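Local structure of melanin biosynthesis protein TyrA, putative (2IIZ) at residues H188-S191 with K192-L196; I114-L117 with V118-I122; G159-R162 with Q163-L167. The protein binds heme b and probably works as a peroxidase of the dye-decolorizing (DyP-type) family. One frame throughout, in Å; residues are numbered along the deposited sequence.

Contact 1: residues H188-S191 with K192-L196; sequences HNLS and KWHRL
K192 sits across the start of helix 190-193 from N189, the N-cap residue. OD1 of N189 accepts a weak capping bond from K192 N at 3.5 Å. The same oxygen takes the hydroxyl of S191, with 3.1 Å between S191 OG and N189 OD1, so the hydroxyl bond, with the weaker capping bond beside it, holds the amide at the start of the helix. N189 has its CG trans to the backbone N (chi1 -171°), and this swings the amide forward over the first turn. Its ND2 rests 3.4 Å from K192 CB. The K192 chain runs on extended and crosses the asparagine at about a right angle. Its NZ bonds to the carbonyl of H289, and the ammonium makes a cation-pi contact with F290. W193 N bonds to N189 O at 3.1 Å. L190 O receives H194 N at 2.9 Å and also lies obliquely by the H194 ring, 3.4 Å from its CG, while L190 CD2 approaches H194 NE2 at 4.2 Å. A type I turn from W193 to L196 sets L196 CD1 over one face of the W193 indole. The indole NE1 is held by T148 O, and the ring packs on helix 198-205 and edge-to-face with F290. H188, the last residue of strand 179-188, touches the heme; L190 lies on Q254 of strand 254-262 and on N120 of the second subunit.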
loop_
_atom_site.group_PDB
_atom_site.type_symbol
_atom_site.label_atom_id
_atom_site.label_comp_id
_atom_site.label_asym_id
_atom_site.label_seq_id
_atom_site.Cartn_x
_atom_site.Cartn_y
_atom_site.Cartn_z
ATOM N N HIS A 188 16.418 0.521 -0.913
ATOM C CA HIS A 188 17.270 0.994 -1.990
ATOM C C HIS A 188 17.527 2.480 -1.764
ATOM O O HIS A 188 16.660 3.192 -1.240
ATOM C CB HIS A 188 16.581 0.820 -3.360
ATOM C CG HIS A 188 16.395 -0.599 -3.792
ATOM N ND1 HIS A 188 16.869 -1.673 -3.070
ATOM C CD2 HIS A 188 15.796 -1.119 -4.892
ATOM C CE1 HIS A 188 16.557 -2.797 -3.702
ATOM N NE2 HIS A 188 15.910 -2.487 -4.813
ATOM N N ASN A 189 18.717 2.930 -2.161
ATOM C CA ASN A 189 19.029 4.347 -2.310
ATOM C C ASN A 189 18.827 4.725 -3.781
ATOM O O ASN A 189 19.759 4.708 -4.595
ATOM C CB ASN A 189 20.470 4.610 -1.853
ATOM C CG ASN A 189 20.806 6.089 -1.761
ATOM O OD1 ASN A 189 20.018 6.958 -2.157
ATOM N ND2 ASN A 189 21.994 6.385 -1.228
ATOM N N LEU A 190 17.595 5.065 -4.129
ATOM C CA LEU A 190 17.231 5.261 -5.530
ATOM C C LEU A 190 17.837 6.524 -6.138
ATOM O O LEU A 190 18.142 6.553 -7.342
ATOM C CB LEU A 190 15.711 5.281 -5.685
ATOM C CG LEU A 190 15.027 3.939 -5.438
ATOM C CD1 LEU A 190 13.533 4.125 -5.516
ATOM C CD2 LEU A 190 15.456 2.865 -6.425
ATOM N N SER A 191 18.017 7.564 -5.323
ATOM C CA SER A 191 18.599 8.806 -5.838
ATOM C C SER A 191 20.035 8.557 -6.284
ATOM O O SER A 191 20.439 9.015 -7.353
ATOM C CB SER A 191 18.546 9.944 -4.805
ATOM O OG SER A 191 19.167 9.551 -3.594
ATOM N N LYS A 192 20.787 7.831 -5.456
ATOM C CA LYS A 192 22.171 7.444 -5.763
ATOM C C LYS A 192 22.240 6.548 -7.005
ATOM O O LYS A 192 23.079 6.747 -7.877
ATOM C CB LYS A 192 22.788 6.713 -4.559
ATOM C CG LYS A 192 24.279 6.446 -4.682
ATOM C CD LYS A 192 24.796 5.523 -3.582
ATOM C CE LYS A 192 26.280 5.247 -3.775
ATOM N NZ LYS A 192 26.949 4.778 -2.527
ATOM N N TRP A 193 21.347 5.562 -7.075
ATOM C CA TRP A 193 21.324 4.606 -8.184
ATOM C C TRP A 193 21.072 5.301 -9.513
ATOM O O TRP A 193 21.772 5.059 -10.505
ATOM C CB TRP A 193 20.217 3.570 -7.959
ATOM C CG TRP A 193 20.055 2.579 -9.088
ATOM C CD1 TRP A 193 19.070 2.573 -10.041
ATOM C CD2 TRP A 193 20.896 1.460 -9.378
ATOM N NE1 TRP A 193 19.250 1.521 -10.895
ATOM C CE2 TRP A 193 20.368 0.823 -10.509
ATOM C CE3 TRP A 193 22.038 0.930 -8.787
ATOM C CZ2 TRP A 193 20.948 -0.304 -11.056
ATOM C CZ3 TRP A 193 22.613 -0.200 -9.340
ATOM C CH2 TRP A 193 22.068 -0.800 -10.458
ATOM N N HIS A 194 20.059 6.171 -9.518
ATOM C CA HIS A 194 19.600 6.783 -10.749
ATOM C C HIS A 194 20.533 7.874 -11.248
ATOM O O HIS A 194 20.268 8.430 -12.308
ATOM C CB HIS A 194 18.149 7.308 -10.616
ATOM C CG HIS A 194 17.111 6.220 -10.532
ATOM N ND1 HIS A 194 17.221 5.023 -11.212
ATOM C CD2 HIS A 194 15.945 6.150 -9.845
ATOM C CE1 HIS A 194 16.177 4.261 -10.946
ATOM N NE2 HIS A 194 15.386 4.920 -10.118
ATOM N N ARG A 195 21.608 8.195 -10.516
ATOM C CA ARG A 195 22.631 9.103 -11.041
ATOM C C ARG A 195 23.720 8.356 -11.835
ATOM O O ARG A 195 24.574 8.977 -12.474
ATOM C CB ARG A 195 23.254 9.947 -9.921
ATOM C CG ARG A 195 22.195 10.655 -9.096
ATOM C CD ARG A 195 22.633 11.966 -8.491
ATOM N NE ARG A 195 23.043 12.930 -9.502
ATOM C CZ ARG A 195 23.368 14.193 -9.240
ATOM N NH1 ARG A 195 23.329 14.663 -7.995
ATOM N NH2 ARG A 195 23.734 14.991 -10.230
ATOM N N LEU A 196 23.686 7.030 -11.789
ATOM C CA LEU A 196 24.596 6.195 -12.571
ATOM C C LEU A 196 24.283 6.238 -14.073
ATOM O O LEU A 196 23.131 6.087 -14.470
ATOM C CB LEU A 196 24.441 4.742 -12.139
ATOM C CG LEU A 196 24.818 4.267 -10.739
ATOM C CD1 LEU A 196 24.351 2.814 -10.557
ATOM C CD2 LEU A 196 26.285 4.344 -10.563
#

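Contact 2: residues I114-L117 with V118-I122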
loop_
_atom_site.group_PDB
_atom_site.type_symbol
_atom_site.label_atom_id
_atom_site.label_comp_id
_atom_site.label_asym_id
_atom_site.label_seq_id
_atom_site.Cartn_x
_atom_site.Cartn_y
_atom_site.Cartn_z
ATOM N N ILE A 114 -8.654 -8.006 -2.048
ATOM C CA ILE A 114 -8.814 -9.326 -1.495
ATOM C C ILE A 114 -7.746 -9.647 -0.463
ATOM O O ILE A 114 -8.017 -10.342 0.504
ATOM C CB ILE A 114 -8.813 -10.365 -2.623
ATOM C CG1 ILE A 114 -10.162 -10.316 -3.331
ATOM C CG2 ILE A 114 -8.533 -11.749 -2.095
ATOM C CD1 ILE A 114 -10.184 -11.110 -4.601
ATOM N N LEU A 115 -6.532 -9.147 -0.663
ATOM C CA LEU A 115 -5.456 -9.330 0.339
ATOM C C LEU A 115 -5.725 -8.518 1.613
ATOM O O LEU A 115 -5.431 -8.956 2.730
ATOM C CB LEU A 115 -4.118 -8.907 -0.244
ATOM C CG LEU A 115 -3.566 -9.739 -1.396
ATOM C CD1 LEU A 115 -2.381 -9.025 -2.055
ATOM C CD2 LEU A 115 -3.133 -11.111 -0.926
ATOM N N HIS A 116 -6.285 -7.325 1.442
ATOM C CA HIS A 116 -6.632 -6.514 2.590
ATOM C C HIS A 116 -7.623 -7.304 3.416
ATOM O O HIS A 116 -7.461 -7.432 4.616
ATOM C CB HIS A 116 -7.227 -5.191 2.160
ATOM C CG HIS A 116 -7.399 -4.219 3.281
ATOM N ND1 HIS A 116 -6.406 -3.344 3.664
ATOM C CD2 HIS A 116 -8.452 -3.984 4.100
ATOM C CE1 HIS A 116 -6.842 -2.612 4.674
ATOM N NE2 HIS A 116 -8.079 -2.980 4.956
ATOM N N LEU A 117 -8.646 -7.843 2.754
ATOM C CA LEU A 117 -9.690 -8.614 3.427
ATOM C C LEU A 117 -9.093 -9.836 4.134
ATOM O O LEU A 117 -9.348 -10.085 5.320
ATOM C CB LEU A 117 -10.739 -9.032 2.398
ATOM C CG LEU A 117 -11.955 -9.867 2.828
ATOM C CD1 LEU A 117 -13.168 -9.504 1.990
ATOM C CD2 LEU A 117 -11.714 -11.360 2.714
ATOM N N VAL A 118 -8.288 -10.603 3.404
ATOM C CA VAL A 118 -7.718 -11.823 3.954
ATOM C C VAL A 118 -6.824 -11.558 5.150
ATOM O O VAL A 118 -6.942 -12.254 6.154
ATOM C CB VAL A 118 -6.972 -12.613 2.874
ATOM C CG1 VAL A 118 -6.081 -13.671 3.479
ATOM C CG2 VAL A 118 -7.984 -13.243 1.927
ATOM N N ALA A 119 -5.938 -10.564 5.035
ATOM C CA ALA A 119 -5.086 -10.107 6.140
ATOM C C ALA A 119 -5.898 -9.752 7.389
ATOM O O ALA A 119 -5.649 -10.261 8.475
ATOM C CB ALA A 119 -4.254 -8.869 5.704
ATOM N N ASN A 120 -6.869 -8.861 7.228
ATOM C CA ASN A 120 -7.782 -8.549 8.320
ATOM C C ASN A 120 -8.261 -9.883 8.908
ATOM O O ASN A 120 -8.155 -10.112 10.115
ATOM C CB ASN A 120 -8.977 -7.695 7.839
ATOM C CG ASN A 120 -8.652 -6.192 7.719
ATOM O OD1 ASN A 120 -7.695 -5.681 8.296
ATOM N ND2 ASN A 120 -9.480 -5.483 6.962
ATOM N N GLU A 121 -8.774 -10.773 8.058
ATOM C CA GLU A 121 -9.315 -12.041 8.560
ATOM C C GLU A 121 -8.289 -12.867 9.331
ATOM O O GLU A 121 -8.577 -13.368 10.417
ATOM C CB GLU A 121 -9.965 -12.876 7.450
ATOM C CG GLU A 121 -11.500 -12.827 7.495
ATOM C CD GLU A 121 -12.056 -13.253 8.873
ATOM O OE1 GLU A 121 -11.424 -14.117 9.537
ATOM O OE2 GLU A 121 -13.116 -12.725 9.290
ATOM N N ILE A 122 -7.094 -13.007 8.779
ATOM C CA ILE A 122 -6.068 -13.800 9.438
ATOM C C ILE A 122 -5.668 -13.217 10.794
ATOM O O ILE A 122 -5.467 -13.956 11.761
ATOM C CB ILE A 122 -4.856 -14.011 8.505
ATOM C CG1 ILE A 122 -5.206 -15.144 7.533
ATOM C CG2 ILE A 122 -3.606 -14.369 9.287
ATOM C CD1 ILE A 122 -4.292 -15.273 6.376
#
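The imidazole of H116 and the amide of N120, one helical turn apart, stand steeply to each other, their planes 79° apart. N120 ND2 approaches the ring obliquely, 3.4 Å from H116 CD2. Around the same imidazole, F139 of the second subunit brings its ring in with the planes at about 45°, and L147 of that subunit packs on it too. The ring nitrogens are engaged elsewhere: ND1 with R137 NH1 of the same chain and NE2 with Q254 OE1 of the second subunit. Q254 of that subunit also gives its NE2 to N120 OD1, so one glutamine amide bridges both polar groups and fixes how they are turned. With CG trans to its backbone N (chi1 -170°), H116 leans its ring along the helix toward N120. Were N120 replaced by an alanine, NE2 of that glutamine would probably lose its acceptor and the H116 ring its amide neighbour.

On another flank of the helix the contact is apolar. V118 CG2, beside its own backbone N, lies 3.2 Å from I114 O, and the same methyl meets I114 CG2 at 4.3 Å. L117 CD2 also approaches V118 CG2, at 4.3 Å. Beneath these side chains run regular i to i+4 bonds, such as V118 N to I114 O at 2.9 Å and E121 N to L117 O at 2.9 Å.

Helix 112-125 packs against the antiparallel sheet, helix 34-54 and the second subunit, as befits a helix covering the sheet of a ferredoxin-like half. L115 and I122 meet L107 of strand 103-109, L115 also reaches V23 of strand 21-29, V118 and I122 pack on L51 and I48 of helix 34-54, respectively, and the H116-N120 flank faces the second subunit.

Contact 3: residues G159-R162 with Q163-L167; sequences GRHR and QEVAL
V165 CG2 lies over the face of the H161 imidazole in a CH-pi contact, 3.9 Å from the ring centroid and 29° off its normal. From CB the H161 side chain leaves with CG opposite its backbone N (chi1 -161°), which carries the ring forward over the next turn. ND1 passes 4.1 Å from E164 CB, reached obliquely. CD2 is 3.7 Å from V165 CG2, CE1 comes slightly less near the same methyl, and the tip NE2 comes within 3.6 Å of it. NE2 is also hydrogen-bonded to E240 OE1, which fixes the ring's rotation above the valine. The R160 guanidinium lies nearly parallel to the Q163 amide, with planes 11° apart, and stacks on it. Q163 CG sits over one face toward the rim, 3.6 Å from R160 NH1; the bends of the R160 chain at chi2 and chi3 bring the group back to it. The backbone is closed by V165 N to H161 O at 2.9 Å and A166 N to R162 O at 2.8 Å. R162 turns off from both pairs, its NE bonded to C15 O. With these i to i+4 and i to i+3 side-chain pairs, helix 160-166 lies against strand 238-249 of the heme-binding half, where R162 and A166 meet L242 and V165 meets E240. V165 also pairs through its backbone with R263, and A166 O bonds to S179 OG of strand 179-188.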
loop_
_atom_site.group_PDB
_atom_site.type_symbol
_atom_site.label_atom_id
_atom_site.label_comp_id
_atom_site.label_asym_id
_atom_site.label_seq_id
_atom_site.Cartn_x
_atom_site.Cartn_y
_atom_site.Cartn_z
ATOM N N GLY A 159 8.625 -24.148 -14.072
ATOM C CA GLY A 159 7.770 -25.320 -13.976
ATOM C C GLY A 159 8.122 -26.207 -12.795
ATOM O O GLY A 159 8.235 -25.749 -11.663
ATOM N N ARG A 160 8.299 -27.484 -13.071
ATOM C CA ARG A 160 8.517 -28.481 -12.031
ATOM C C ARG A 160 9.868 -28.369 -11.369
ATOM O O ARG A 160 10.046 -28.873 -10.265
ATOM C CB ARG A 160 8.359 -29.902 -12.600
ATOM C CG ARG A 160 6.924 -30.386 -12.566
ATOM C CD ARG A 160 6.528 -30.795 -11.151
ATOM N NE ARG A 160 5.347 -30.083 -10.671
ATOM C CZ ARG A 160 4.831 -30.214 -9.449
ATOM N NH1 ARG A 160 5.388 -31.038 -8.560
ATOM N NH2 ARG A 160 3.746 -29.515 -9.107
ATOM N N HIS A 161 10.821 -27.723 -12.032
ATOM C CA HIS A 161 12.109 -27.457 -11.397
ATOM C C HIS A 161 11.944 -26.635 -10.123
ATOM O O HIS A 161 12.681 -26.829 -9.171
ATOM C CB HIS A 161 13.081 -26.764 -12.348
ATOM C CG HIS A 161 14.509 -26.885 -11.922
ATOM N ND1 HIS A 161 15.124 -28.111 -11.744
ATOM C CD2 HIS A 161 15.441 -25.945 -11.635
ATOM C CE1 HIS A 161 16.375 -27.916 -11.364
ATOM N NE2 HIS A 161 16.594 -26.612 -11.291
ATOM N N ARG A 162 10.979 -25.718 -10.105
ATOM C CA ARG A 162 10.667 -24.935 -8.896
ATOM C C ARG A 162 10.467 -25.831 -7.683
ATOM O O ARG A 162 11.026 -25.600 -6.621
ATOM C CB ARG A 162 9.387 -24.137 -9.082
ATOM C CG ARG A 162 9.415 -23.178 -10.248
ATOM C CD ARG A 162 8.022 -22.669 -10.559
ATOM N NE ARG A 162 7.677 -21.516 -9.744
ATOM C CZ ARG A 162 8.099 -20.272 -9.975
ATOM N NH1 ARG A 162 8.898 -19.995 -11.004
ATOM N NH2 ARG A 162 7.720 -19.287 -9.166
ATOM N N GLN A 163 9.659 -26.862 -7.847
ATOM C CA GLN A 163 9.403 -27.762 -6.742
ATOM C C GLN A 163 10.724 -28.433 -6.316
ATOM O O GLN A 163 11.057 -28.491 -5.131
ATOM C CB GLN A 163 8.303 -28.774 -7.118
ATOM C CG GLN A 163 6.846 -28.235 -6.937
ATOM C CD GLN A 163 6.459 -27.129 -7.931
ATOM O OE1 GLN A 163 7.110 -26.959 -8.958
ATOM N NE2 GLN A 163 5.389 -26.379 -7.622
ATOM N N GLU A 164 11.468 -28.917 -7.304
ATOM C CA GLU A 164 12.766 -29.578 -7.102
ATOM C C GLU A 164 13.723 -28.711 -6.260
ATOM O O GLU A 164 14.407 -29.205 -5.358
ATOM C CB GLU A 164 13.390 -29.874 -8.474
ATOM C CG GLU A 164 14.576 -30.835 -8.469
ATOM C CD GLU A 164 14.176 -32.289 -8.558
ATOM O OE1 GLU A 164 12.976 -32.576 -8.782
ATOM O OE2 GLU A 164 15.075 -33.146 -8.400
ATOM N N VAL A 165 13.762 -27.416 -6.563
ATOM C CA VAL A 165 14.670 -26.481 -5.878
ATOM C C VAL A 165 14.130 -26.088 -4.511
ATOM O O VAL A 165 14.873 -26.058 -3.543
ATOM C CB VAL A 165 14.912 -25.202 -6.714
ATOM C CG1 VAL A 165 15.692 -24.143 -5.915
ATOM C CG2 VAL A 165 15.665 -25.541 -7.976
ATOM N N ALA A 166 12.839 -25.792 -4.441
ATOM C CA ALA A 166 12.253 -25.161 -3.259
ATOM C C ALA A 166 11.907 -26.098 -2.109
ATOM O O ALA A 166 12.066 -25.718 -0.950
ATOM C CB ALA A 166 11.003 -24.363 -3.651
ATOM N N LEU A 167 11.438 -27.304 -2.430
ATOM C CA LEU A 167 10.806 -28.182 -1.446
ATOM C C LEU A 167 11.713 -29.292 -0.910
ATOM O O LEU A 167 12.424 -29.962 -1.667
ATOM C CB LEU A 167 9.548 -28.834 -2.043
ATOM C CG LEU A 167 8.438 -27.896 -2.522
ATOM C CD1 LEU A 167 7.262 -28.687 -3.102
ATOM C CD2 LEU A 167 7.949 -26.983 -1.413
#

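From the N terminus the chain meets contact 2 first, then contact 3, then contact 1. Each is a continuous run within or around one helix, so none closes a long loop, and they follow in series without nesting or crossing. Contact 2 belongs to the N-terminal part, contacts 3 and 1 to the C-terminal part that carries the heme, consistent with the paired ferredoxin-like halves of DyP-type peroxidases. Contact 2 joins its helix to strands 103-109 and 21-29 and helix 34-54, contact 3 lies against strand 238-249, and contact 1 follows strand 179-188. Within a subunit they stay apart, with about 28 Å between the centres of contacts 2 and 3. Across the dimer contacts 1 and 2 meet.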